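Local atomic coordinates of endoribonuclease MazF3 (Mycobacterium tuberculosis, PDB entry 5UCT), a protein that acts as the toxin of a type II toxin-antitoxin system, cutting mRNA and 23S rRNA predominantly after the first two uridines of the sequence UUCCU. Residues A[7-12]-A[66-71]; A[44-49]-A[89-94]; A[15-20]-A[71-76]. One frame throughout, in Å; residues are numbered along the deposited sequence.

Interaction 1 of 3, residues A[7-12]-A[66-71]; sequences AQLDKA and QTIPVC
Ile68 carries most of the apolar part of this contact, spreading its two branches over Ala7 and Leu9. Its CG1 sits between the backbone N and the carbonyl carbon (chi1 69°), which sends the ethyl arm one way and CG2 another. CD1 at the end of that arm rests on the methyl of Ala7, with Ile68 CD1 3.6 Å from Ala7 CB. The other branch receives Leu9, whose CD1 stands 3.7 Å from Ile68 CG2, the two side chains crossing at about a right angle. Two residues before Ile68 the same leucine methyl skirts the aliphatic stem of Gln66, Leu9 CD1 lying 4.3 Å from Gln66 CB.

Hydrogen bonds and a salt bridge shape the first segment without linking it to the second. In the backbone, Leu9 N binds Lys11 O at 3.2 Å, within the turn that leads from strand 3-8 into strand 12-17; between side chains, Asp10 OD1 forms a salt bridge with Arg13.

The polar groups of 66-69 serve other partners. Gln66 NE2 donates to Thr67 O of the second subunit, and the bond is repeated in reverse across the dimer interface. Thr67 points away from 7-12, and its OG1 bonds to Thr31 and to Thr65 O of the second subunit.

Strands 3-8 and 66-69 are not paired with each other, so they meet through side chains across the curled sheet of the SH3-like MazF fold. With only methyl and methylene groups touching, the cohesion between 7-12 and 66-71 is hydrophobic and van der Waals in nature, while directional bonding is spent on neighbouring strands and the dimer.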
ATOM      1  N   ALA A   7      13.882  -2.083  -8.074  1.00 83.75           N
ATOM      2  CA  ALA A   7      13.242  -0.787  -8.233  1.00 81.79           C
ATOM      3  C   ALA A   7      14.106   0.300  -7.614  1.00 83.60           C
ATOM      4  O   ALA A   7      14.886   0.048  -6.690  1.00 84.87           O
ATOM      5  CB  ALA A   7      11.845  -0.765  -7.599  1.00 78.80           C
ATOM      6  N   GLN A   8      13.951   1.517  -8.133  1.00 85.10           N
ATOM      7  CA  GLN A   8      14.673   2.686  -7.637  1.00 88.58           C
ATOM      8  C   GLN A   8      13.785   3.403  -6.627  1.00 88.05           C
ATOM      9  O   GLN A   8      12.943   4.226  -6.996  1.00 85.86           O
ATOM     10  CB  GLN A   8      15.072   3.607  -8.785  1.00 90.74           C
ATOM     11  CG  GLN A   8      15.957   4.769  -8.360  1.00 94.41           C
ATOM     12  CD  GLN A   8      17.317   4.311  -7.879  1.00100.56           C
ATOM     13  OE1 GLN A   8      17.876   3.345  -8.398  1.00103.01           O
ATOM     14  NE2 GLN A   8      17.858   4.999  -6.881  1.00103.21           N
ATOM     15  N   LEU A   9      13.967   3.081  -5.348  1.00 90.86           N
ATOM     16  CA  LEU A   9      13.297   3.804  -4.274  1.00 91.39           C
ATOM     17  C   LEU A   9      14.177   4.967  -3.838  1.00 95.11           C
ATOM     18  O   LEU A   9      14.617   5.761  -4.676  1.00100.04           O
ATOM     19  CB  LEU A   9      12.995   2.874  -3.097  1.00 92.11           C
ATOM     20  CG  LEU A   9      11.729   2.013  -3.183  1.00 90.06           C
ATOM     21  CD1 LEU A   9      10.512   2.892  -3.407  1.00 88.19           C
ATOM     22  CD2 LEU A   9      11.829   0.948  -4.268  1.00 89.89           C
ATOM     23  N   ASP A  10      14.441   5.087  -2.535  1.00 95.31           N
ATOM     24  CA  ASP A  10      15.518   5.972  -2.104  1.00 98.80           C
ATOM     25  C   ASP A  10      16.860   5.460  -2.605  1.00 99.92           C
ATOM     26  O   ASP A  10      17.771   6.252  -2.877  1.00102.74           O
ATOM     27  CB  ASP A  10      15.522   6.111  -0.581  1.00102.42           C
ATOM     28  CG  ASP A  10      15.543   4.771   0.129  1.00105.61           C
ATOM     29  OD1 ASP A  10      15.428   3.733  -0.553  1.00105.52           O
ATOM     30  OD2 ASP A  10      15.672   4.760   1.371  1.00108.67           O
ATOM     31  N   LYS A  11      16.996   4.142  -2.730  1.00 97.27           N
ATOM     32  CA  LYS A  11      18.102   3.516  -3.436  1.00 98.24           C
ATOM     33  C   LYS A  11      17.595   2.214  -4.037  1.00 95.52           C
ATOM     34  O   LYS A  11      16.455   1.801  -3.803  1.00 92.97           O
ATOM     35  CB  LYS A  11      19.309   3.292  -2.518  1.00102.06           C
ATOM     36  CG  LYS A  11      18.965   2.818  -1.116  1.00101.28           C
ATOM     37  CD  LYS A  11      20.191   2.879  -0.218  1.00105.64           C
ATOM     38  CE  LYS A  11      19.870   2.459   1.205  1.00105.27           C
ATOM     39  NZ  LYS A  11      21.048   2.593   2.106  1.00110.59           N
ATOM     40  N   ALA A  12      18.451   1.572  -4.829  1.00 95.93           N
ATOM     41  CA  ALA A  12      18.060   0.356  -5.535  1.00 93.64           C
ATOM     42  C   ALA A  12      17.803  -0.770  -4.541  1.00 93.60           C
ATOM     43  O   ALA A  12      18.679  -1.111  -3.738  1.00 98.50           O
ATOM     44  CB  ALA A  12      19.141  -0.046  -6.533  1.00 96.44           C
ATOM     45  N   GLN A  66       4.844   1.191  -1.385  1.00 55.95           N
ATOM     46  CA  GLN A  66       4.957   2.450  -2.106  1.00 57.30           C
ATOM     47  C   GLN A  66       4.423   2.272  -3.518  1.00 57.13           C
ATOM     48  O   GLN A  66       4.509   1.187  -4.100  1.00 60.14           O
ATOM     49  CB  GLN A  66       6.413   2.939  -2.164  1.00 64.21           C
ATOM     50  CG  GLN A  66       7.076   3.134  -0.801  1.00 72.78           C
ATOM     51  CD  GLN A  66       6.784   4.490  -0.193  1.00 77.01           C
ATOM     52  OE1 GLN A  66       6.095   5.312  -0.788  1.00 76.18           O
ATOM     53  NE2 GLN A  66       7.321   4.733   0.998  1.00 81.08           N
ATOM     54  N   THR A  67       3.865   3.352  -4.064  1.00 50.04           N
ATOM     55  CA  THR A  67       3.471   3.419  -5.469  1.00 52.06           C
ATOM     56  C   THR A  67       4.511   4.260  -6.201  1.00 53.58           C
ATOM     57  O   THR A  67       4.614   5.469  -5.969  1.00 54.03           O
ATOM     58  CB  THR A  67       2.073   4.016  -5.628  1.00 50.70           C
ATOM     59  OG1 THR A  67       1.115   3.178  -4.972  1.00 52.21           O
ATOM     60  CG2 THR A  67       1.712   4.126  -7.096  1.00 51.04           C
ATOM     61  N   ILE A  68       5.281   3.619  -7.076  1.00 55.85           N
ATOM     62  CA  ILE A  68       6.386   4.273  -7.773  1.00 56.45           C
ATOM     63  C   ILE A  68       6.063   4.354  -9.261  1.00 57.82           C
ATOM     64  O   ILE A  68       5.227   3.583  -9.752  1.00 61.66           O
ATOM     65  CB  ILE A  68       7.713   3.530  -7.537  1.00 49.84           C
ATOM     66  CG1 ILE A  68       7.699   2.166  -8.240  1.00 52.75           C
ATOM     67  CG2 ILE A  68       7.968   3.352  -6.053  1.00 49.79           C
ATOM     68  CD1 ILE A  68       9.016   1.427  -8.163  1.00 56.52           C
ATOM     69  N   PRO A  69       6.680   5.267 -10.011  1.00 54.69           N
ATOM     70  CA  PRO A  69       6.507   5.248 -11.466  1.00 53.26           C
ATOM     71  C   PRO A  69       7.113   3.985 -12.057  1.00 56.09           C
ATOM     72  O   PRO A  69       8.096   3.444 -11.547  1.00 57.50           O
ATOM     73  CB  PRO A  69       7.258   6.500 -11.934  1.00 51.79           C
ATOM     74  CG  PRO A  69       7.378   7.360 -10.720  1.00 50.33           C
ATOM     75  CD  PRO A  69       7.489   6.416  -9.568  1.00 53.67           C
ATOM     76  N   VAL A  70       6.509   3.512 -13.151  1.00 57.78           N
ATOM     77  CA  VAL A  70       7.055   2.356 -13.855  1.00 62.51           C
ATOM     78  C   VAL A  70       8.444   2.661 -14.410  1.00 68.03           C
ATOM     79  O   VAL A  70       9.246   1.743 -14.620  1.00 70.43           O
ATOM     80  CB  VAL A  70       6.074   1.896 -14.960  1.00 62.64           C
ATOM     81  CG1 VAL A  70       6.669   0.782 -15.810  1.00 67.63           C
ATOM     82  CG2 VAL A  70       4.770   1.419 -14.340  1.00 60.02           C
ATOM     83  N   CYS A  71       8.759   3.942 -14.630  1.00 71.84           N
ATOM     84  CA  CYS A  71      10.103   4.312 -15.069  1.00 75.89           C
ATOM     85  C   CYS A  71      11.161   3.905 -14.050  1.00 76.59           C
ATOM     86  O   CYS A  71      12.308   3.633 -14.423  1.00 78.90           O
ATOM     87  CB  CYS A  71      10.181   5.816 -15.333  1.00 77.04           C
ATOM     88  SG  CYS A  71       9.386   6.366 -16.862  1.00 83.65           S
TER

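Interaction 2 of 3, residues A[44-49]-A[89-94]; sequences TEVPVD and AEAIGN
Val46 has CG1 anti to its backbone N (chi1 -179°), which leaves CG2 beside the N and aimed at the helix, where it reaches Ala91. In Thr44 a chi1 of 70° tucks OG1 between the backbone N and the carbonyl carbon and turns CG2 toward the helix backbone. Val46 thus meets helix 85-96 with a methyl, Thr44 with a methyl and its carbonyl oxygen.

The tighter touch is Val46 CG2 against Ala91 CB, 3.6 Å apart. That alanine methyl also sits 4.0 Å from Thr44 O, a van der Waals neighbour. Thr44 CG2 lies 4.2 Å from Ala91 O and, more loosely, 4.5 Å from Asn94 C. The threonine hydroxyl is engaged on another side, OG1 being hydrogen-bonded to Asp63 OD2.

Here the helix that follows the last strand of the MazF fold packs on the start of strand 45-48, which pairs antiparallel with strand 58-61. Thr44 is packed in addition by Arg20 of the second subunit, which puts the contact beside the dimer interface.

Because Ala91 presents just one methyl, the helix backbone can come close to the chain, with CA atoms of Thr44 and Ala91 4.4 Å apart; adhesion here is by van der Waals contact, mostly between methyl groups and backbone, and the one hydroxyl in it is satisfied by Asp63.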
ATOM      1  N   THR A  44       3.713  -8.218   9.900  1.00 70.40           N
ATOM      2  CA  THR A  44       3.507  -7.692   8.556  1.00 66.34           C
ATOM      3  C   THR A  44       4.657  -8.017   7.611  1.00 65.91           C
ATOM      4  O   THR A  44       4.766  -7.392   6.551  1.00 63.40           O
ATOM      5  CB  THR A  44       3.298  -6.176   8.607  1.00 64.18           C
ATOM      6  OG1 THR A  44       4.529  -5.532   8.964  1.00 65.05           O
ATOM      7  CG2 THR A  44       2.242  -5.827   9.644  1.00 66.04           C
ATOM      8  N   GLU A  45       5.510  -8.970   7.967  1.00 72.66           N
ATOM      9  CA  GLU A  45       6.628  -9.375   7.132  1.00 75.22           C
ATOM     10  C   GLU A  45       6.352 -10.746   6.527  1.00 76.89           C
ATOM     11  O   GLU A  45       5.677 -11.586   7.130  1.00 79.10           O
ATOM     12  CB  GLU A  45       7.928  -9.406   7.939  1.00 78.88           C
ATOM     13  CG  GLU A  45       8.305  -8.071   8.569  1.00 80.18           C
ATOM     14  CD  GLU A  45       9.504  -8.179   9.491  1.00 86.70           C
ATOM     15  OE1 GLU A  45       9.828  -9.306   9.921  1.00 90.79           O
ATOM     16  OE2 GLU A  45      10.124  -7.136   9.783  1.00 87.39           O
ATOM     17  N   VAL A  46       6.876 -10.964   5.319  1.00 77.47           N
ATOM     18  CA  VAL A  46       6.763 -12.238   4.627  1.00 81.12           C
ATOM     19  C   VAL A  46       8.168 -12.697   4.262  1.00 86.49           C
ATOM     20  O   VAL A  46       8.880 -11.985   3.545  1.00 87.03           O
ATOM     21  CB  VAL A  46       5.881 -12.157   3.371  1.00 77.75           C
ATOM     22  CG1 VAL A  46       5.783 -13.520   2.703  1.00 80.37           C
ATOM     23  CG2 VAL A  46       4.495 -11.640   3.724  1.00 72.49           C
ATOM     24  N   PRO A  47       8.621 -13.858   4.726  1.00 91.17           N
ATOM     25  CA  PRO A  47      10.006 -14.267   4.466  1.00 96.07           C
ATOM     26  C   PRO A  47      10.233 -14.642   3.010  1.00 99.40           C
ATOM     27  O   PRO A  47       9.400 -15.297   2.377  1.00 97.63           O
ATOM     28  CB  PRO A  47      10.201 -15.478   5.388  1.00 99.38           C
ATOM     29  CG  PRO A  47       9.090 -15.394   6.393  1.00 97.59           C
ATOM     30  CD  PRO A  47       7.945 -14.765   5.668  1.00 93.12           C
ATOM     31  N   VAL A  48      11.379 -14.208   2.484  1.00104.75           N
ATOM     32  CA  VAL A  48      11.865 -14.609   1.168  1.00110.20           C
ATOM     33  C   VAL A  48      13.359 -14.879   1.294  1.00119.71           C
ATOM     34  O   VAL A  48      14.043 -14.296   2.139  1.00120.22           O
ATOM     35  CB  VAL A  48      11.585 -13.539   0.088  1.00107.15           C
ATOM     36  CG1 VAL A  48      10.092 -13.447  -0.204  1.00103.50           C
ATOM     37  CG2 VAL A  48      12.129 -12.187   0.524  1.00105.03           C
ATOM     38  N   ASP A  49      13.871 -15.776   0.460  1.00129.35           N
ATOM     39  CA  ASP A  49      15.256 -16.218   0.603  1.00134.85           C
ATOM     40  C   ASP A  49      15.880 -16.345  -0.783  1.00136.15           C
ATOM     41  O   ASP A  49      15.392 -15.776  -1.766  1.00135.60           O
ATOM     42  CB  ASP A  49      15.314 -17.523   1.411  1.00139.39           C
ATOM     43  CG  ASP A  49      16.611 -17.674   2.184  1.00145.51           C
ATOM     44  OD1 ASP A  49      17.672 -17.283   1.654  1.00148.85           O
ATOM     45  OD2 ASP A  49      16.566 -18.181   3.325  1.00147.67           O
ATOM     46  N   ALA A  89      -1.494 -12.050   1.677  1.00 81.64           N
ATOM     47  CA  ALA A  89      -2.788 -11.502   2.066  1.00 79.93           C
ATOM     48  C   ALA A  89      -2.890 -11.364   3.577  1.00 81.81           C
ATOM     49  O   ALA A  89      -3.449 -10.384   4.081  1.00 83.08           O
ATOM     50  CB  ALA A  89      -3.917 -12.382   1.532  1.00 80.04           C
ATOM     51  N   GLU A  90      -2.345 -12.330   4.319  1.00 83.40           N
ATOM     52  CA  GLU A  90      -2.363 -12.232   5.775  1.00 87.15           C
ATOM     53  C   GLU A  90      -1.544 -11.042   6.261  1.00 84.21           C
ATOM     54  O   GLU A  90      -1.948 -10.342   7.198  1.00 85.46           O
ATOM     55  CB  GLU A  90      -1.839 -13.528   6.395  1.00 92.07           C
ATOM     56  CG  GLU A  90      -1.846 -13.544   7.915  1.00 99.24           C
ATOM     57  CD  GLU A  90      -3.238 -13.705   8.496  1.00104.61           C
ATOM     58  OE1 GLU A  90      -4.214 -13.759   7.720  1.00104.55           O
ATOM     59  OE2 GLU A  90      -3.352 -13.782   9.735  1.00108.99           O
ATOM     60  N   ALA A  91      -0.390 -10.799   5.635  1.00 81.29           N
ATOM     61  CA  ALA A  91       0.466  -9.695   6.060  1.00 81.77           C
ATOM     62  C   ALA A  91      -0.199  -8.348   5.808  1.00 77.92           C
ATOM     63  O   ALA A  91      -0.169  -7.460   6.669  1.00 75.96           O
ATOM     64  CB  ALA A  91       1.812  -9.770   5.343  1.00 74.92           C
ATOM     65  N   ILE A  92      -0.811  -8.178   4.634  1.00 73.92           N
ATOM     66  CA  ILE A  92      -1.433  -6.903   4.296  1.00 71.91           C
ATOM     67  C   ILE A  92      -2.666  -6.661   5.156  1.00 74.29           C
ATOM     68  O   ILE A  92      -2.907  -5.538   5.617  1.00 73.46           O
ATOM     69  CB  ILE A  92      -1.766  -6.856   2.792  1.00 69.72           C
ATOM     70  CG1 ILE A  92      -0.481  -6.805   1.962  1.00 65.80           C
ATOM     71  CG2 ILE A  92      -2.655  -5.662   2.471  1.00 70.83           C
ATOM     72  CD1 ILE A  92      -0.713  -6.794   0.465  1.00 71.38           C
ATOM     73  N   GLY A  93      -3.459  -7.707   5.396  1.00 76.11           N
ATOM     74  CA  GLY A  93      -4.654  -7.545   6.210  1.00 77.09           C
ATOM     75  C   GLY A  93      -4.353  -7.074   7.619  1.00 87.78           C
ATOM     76  O   GLY A  93      -5.053  -6.213   8.157  1.00 81.45           O
ATOM     77  N   ASN A  94      -3.312  -7.635   8.241  1.00 89.44           N
ATOM     78  CA  ASN A  94      -2.928  -7.173   9.570  1.00 93.45           C
ATOM     79  C   ASN A  94      -2.251  -5.812   9.508  1.00 90.32           C
ATOM     80  O   ASN A  94      -2.402  -5.005  10.431  1.00 90.94           O
ATOM     81  CB  ASN A  94      -2.005  -8.183  10.251  1.00 95.26           C
ATOM     82  CG  ASN A  94      -2.597  -9.571  10.300  1.00101.53           C
ATOM     83  OD1 ASN A  94      -3.779  -9.738  10.583  1.00105.10           O
ATOM     84  ND2 ASN A  94      -1.776 -10.579  10.019  1.00103.19           N
TER

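Interaction 3 of 3, residues A[15-20]-A[71-76]; sequences VLILTR and CDLGRQ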
ATOM      1  N   VAL A  15      11.887  -5.455  -4.819  1.00 80.16           N
ATOM      2  CA  VAL A  15      10.518  -5.113  -4.451  1.00 75.21           C
ATOM      3  C   VAL A  15       9.565  -6.215  -4.896  1.00 76.00           C
ATOM      4  O   VAL A  15       9.836  -6.957  -5.846  1.00 79.76           O
ATOM      5  CB  VAL A  15      10.078  -3.759  -5.053  1.00 71.90           C
ATOM      6  CG1 VAL A  15      10.921  -2.623  -4.494  1.00 71.06           C
ATOM      7  CG2 VAL A  15      10.156  -3.799  -6.572  1.00 72.80           C
ATOM      8  N   LEU A  16       8.439  -6.313  -4.193  1.00 73.37           N
ATOM      9  CA  LEU A  16       7.348  -7.211  -4.551  1.00 72.80           C
ATOM     10  C   LEU A  16       6.259  -6.396  -5.234  1.00 69.67           C
ATOM     11  O   LEU A  16       5.738  -5.443  -4.648  1.00 67.35           O
ATOM     12  CB  LEU A  16       6.782  -7.912  -3.315  1.00 72.25           C
ATOM     13  CG  LEU A  16       5.658  -8.931  -3.534  1.00 73.17           C
ATOM     14  CD1 LEU A  16       6.154 -10.162  -4.283  1.00 77.50           C
ATOM     15  CD2 LEU A  16       5.025  -9.331  -2.210  1.00 72.59           C
ATOM     16  N   ILE A  17       5.915  -6.770  -6.462  1.00 69.50           N
ATOM     17  CA  ILE A  17       4.879  -6.056  -7.204  1.00 66.62           C
ATOM     18  C   ILE A  17       3.531  -6.341  -6.547  1.00 64.46           C
ATOM     19  O   ILE A  17       2.977  -7.434  -6.693  1.00 67.10           O
ATOM     20  CB  ILE A  17       4.868  -6.451  -8.683  1.00 69.22           C
ATOM     21  CG1 ILE A  17       6.243  -6.215  -9.315  1.00 69.94           C
ATOM     22  CG2 ILE A  17       3.785  -5.687  -9.416  1.00 68.57           C
ATOM     23  CD1 ILE A  17       6.713  -4.771  -9.280  1.00 67.43           C
ATOM     24  N   LEU A  18       2.998  -5.357  -5.821  1.00 61.11           N
ATOM     25  CA  LEU A  18       1.700  -5.533  -5.182  1.00 59.00           C
ATOM     26  C   LEU A  18       0.558  -5.341  -6.170  1.00 61.76           C
ATOM     27  O   LEU A  18      -0.452  -6.050  -6.094  1.00 65.50           O
ATOM     28  CB  LEU A  18       1.553  -4.568  -4.006  1.00 53.73           C
ATOM     29  CG  LEU A  18       2.382  -4.903  -2.771  1.00 60.68           C
ATOM     30  CD1 LEU A  18       1.982  -4.008  -1.617  1.00 58.03           C
ATOM     31  CD2 LEU A  18       2.215  -6.371  -2.404  1.00 55.81           C
ATOM     32  N   THR A  19       0.697  -4.386  -7.089  1.00 62.38           N
ATOM     33  CA  THR A  19      -0.318  -4.173  -8.111  1.00 64.92           C
ATOM     34  C   THR A  19      -0.572  -5.461  -8.883  1.00 73.06           C
ATOM     35  O   THR A  19       0.362  -6.195  -9.223  1.00 75.05           O
ATOM     36  CB  THR A  19       0.117  -3.064  -9.073  1.00 60.68           C
ATOM     37  OG1 THR A  19       0.427  -1.878  -8.331  1.00 56.01           O
ATOM     38  CG2 THR A  19      -0.990  -2.756 -10.074  1.00 61.34           C
ATOM     39  N   ARG A  20      -1.847  -5.742  -9.140  1.00 77.69           N
ATOM     40  CA  ARG A  20      -2.225  -6.929  -9.894  1.00 85.54           C
ATOM     41  C   ARG A  20      -1.588  -6.902 -11.277  1.00 93.52           C
ATOM     42  O   ARG A  20      -1.591  -5.872 -11.956  1.00 94.87           O
ATOM     43  CB  ARG A  20      -3.748  -7.007 -10.004  1.00 88.15           C
ATOM     44  CG  ARG A  20      -4.404  -5.747 -10.560  1.00 84.82           C
ATOM     45  CD  ARG A  20      -5.906  -5.710 -10.317  1.00 83.41           C
ATOM     46  NE  ARG A  20      -6.529  -4.563 -10.979  1.00 84.44           N
ATOM     47  CZ  ARG A  20      -6.524  -3.324 -10.497  1.00 84.14           C
ATOM     48  NH1 ARG A  20      -5.930  -3.061  -9.342  1.00 80.77           N
ATOM     49  NH2 ARG A  20      -7.111  -2.348 -11.173  1.00 90.37           N
ATOM     50  N   CYS A  71       8.759   3.942 -14.630  1.00 71.84           N
ATOM     51  CA  CYS A  71      10.103   4.312 -15.069  1.00 75.89           C
ATOM     52  C   CYS A  71      11.161   3.905 -14.050  1.00 76.59           C
ATOM     53  O   CYS A  71      12.308   3.633 -14.423  1.00 78.90           O
ATOM     54  CB  CYS A  71      10.181   5.816 -15.333  1.00 77.04           C
ATOM     55  SG  CYS A  71       9.386   6.366 -16.862  1.00 83.65           S
ATOM     56  N   ASP A  72      10.803   3.861 -12.769  1.00 68.98           N
ATOM     57  CA  ASP A  72      11.720   3.435 -11.720  1.00 68.83           C
ATOM     58  C   ASP A  72      11.734   1.926 -11.521  1.00 69.07           C
ATOM     59  O   ASP A  72      12.444   1.439 -10.635  1.00 70.44           O
ATOM     60  CB  ASP A  72      11.371   4.127 -10.397  1.00 69.12           C
ATOM     61  CG  ASP A  72      11.424   5.639 -10.495  1.00 71.18           C
ATOM     62  OD1 ASP A  72      12.168   6.157 -11.355  1.00 74.31           O
ATOM     63  OD2 ASP A  72      10.725   6.311  -9.710  1.00 69.89           O
ATOM     64  N   LEU A  73      10.969   1.176 -12.311  1.00 80.22           N
ATOM     65  CA  LEU A  73      10.950  -0.277 -12.217  1.00 80.65           C
ATOM     66  C   LEU A  73      12.020  -0.858 -13.133  1.00 80.08           C
ATOM     67  O   LEU A  73      12.091  -0.506 -14.315  1.00 81.22           O
ATOM     68  CB  LEU A  73       9.572  -0.826 -12.587  1.00 77.10           C
ATOM     69  CG  LEU A  73       9.244  -2.208 -12.014  1.00 77.60           C
ATOM     70  CD1 LEU A  73       9.175  -2.142 -10.497  1.00 76.72           C
ATOM     71  CD2 LEU A  73       7.947  -2.757 -12.591  1.00 77.66           C
ATOM     72  N   GLY A  74      12.849  -1.744 -12.585  1.00106.31           N
ATOM     73  CA  GLY A  74      13.983  -2.261 -13.325  1.00107.07           C
ATOM     74  C   GLY A  74      13.911  -3.737 -13.663  1.00110.88           C
ATOM     75  O   GLY A  74      12.849  -4.250 -14.033  1.00112.97           O
ATOM     76  N   ARG A  75      15.043  -4.426 -13.526  1.00115.73           N
ATOM     77  CA  ARG A  75      15.153  -5.808 -13.977  1.00119.10           C
ATOM     78  C   ARG A  75      14.230  -6.728 -13.188  1.00115.53           C
ATOM     79  O   ARG A  75      14.027  -6.552 -11.983  1.00113.82           O
ATOM     80  CB  ARG A  75      16.597  -6.298 -13.845  1.00123.98           C
ATOM     81  CG  ARG A  75      17.563  -5.767 -14.894  1.00130.05           C
ATOM     82  CD  ARG A  75      18.081  -4.381 -14.543  1.00133.11           C
ATOM     83  NE  ARG A  75      17.504  -3.353 -15.401  1.00134.10           N
ATOM     84  CZ  ARG A  75      18.002  -3.005 -16.582  1.00137.50           C
ATOM     85  NH1 ARG A  75      19.088  -3.606 -17.049  1.00141.39           N
ATOM     86  NH2 ARG A  75      17.415  -2.057 -17.300  1.00137.02           N
ATOM     87  N   GLN A  76      13.672  -7.716 -13.884  1.00113.50           N
ATOM     88  CA  GLN A  76      12.908  -8.785 -13.252  1.00112.90           C
ATOM     89  C   GLN A  76      13.875  -9.826 -12.701  1.00115.99           C
ATOM     90  O   GLN A  76      14.641 -10.430 -13.460  1.00120.03           O
ATOM     91  CB  GLN A  76      11.946  -9.406 -14.264  1.00113.14           C
ATOM     92  CG  GLN A  76      11.609 -10.879 -14.038  1.00113.20           C
ATOM     93  CD  GLN A  76      10.644 -11.102 -12.890  1.00110.72           C
ATOM     94  OE1 GLN A  76      10.971 -10.849 -11.731  1.00110.78           O
ATOM     95  NE2 GLN A  76       9.448 -11.583 -13.208  1.00109.79           N
TER
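Ile17 and Leu73 meet without any flat side chain between them: no ring, amide or guanidinium group lends a face or an edge to this contact, which is made of branched aliphatic ends. The two reach toward each other tip to tip. CD1 of Ile17 is 3.8 Å from CD1 of Leu73, and the second leucine methyl, CD2, follows at 4.1 Å from that same Ile17 CD1, so the isoleucine end faces the fork of the leucine. Val15 adds a looser touch from two residues earlier, with its CG2 4.4 Å from Leu73 CD1.

Leu73 gets there by its torsions. Its first bond does not point straight at the partner strand, but CG is roughly anti to the backbone N (chi1 -157°) and chi2 of 65° turns the methyl fork across the gap. On the other side, Ile17 holds CG1 beside its backbone N, and CD1 is the atom that extends.

In the sheet, strand 3-8 runs between strands 12-17 and 73-79 and is antiparallel to both, so these side chains reach past an intervening strand. The CA atoms of Val15 and Leu73 are accordingly 9.2 Å apart. The contact lies within the curl of the antiparallel sheet, in the SH3-like barrel of the PemK/MazF family. Val30 and Val32 of strand 29-36 pack against Ile17, and Val32 also against Val15.

Leu16, and Leu18 just past the strand end, turn to the helix, both touching Leu88 of helix 85-96. Farther along, Arg20 NH1 donates to Ala95 O of the second subunit.

How the interactions relate
Interactions 1 and 3 are neighbours, their centres about 8 Å apart, and share Cys71. They are joined by a probable hydrogen bond from Gln8 N to Asp72 O (2.9 Å) and by Val15 packing on Ala7 and Leu9, forming one apolar region of the curled sheet. Interaction 2 lies on the opposite side of the chain's centre, about 20 Å from interaction 1 and 17 Å from interaction 3, centre to centre; Ile92 on Leu18 connects it to the latter. The segments run 7-12, 15-20, 44-49, 66-71, 71-76, 89-94, so every pair interlaces. Early and late chain are thereby stitched into one compact domain, and all three contacts border the second subunit.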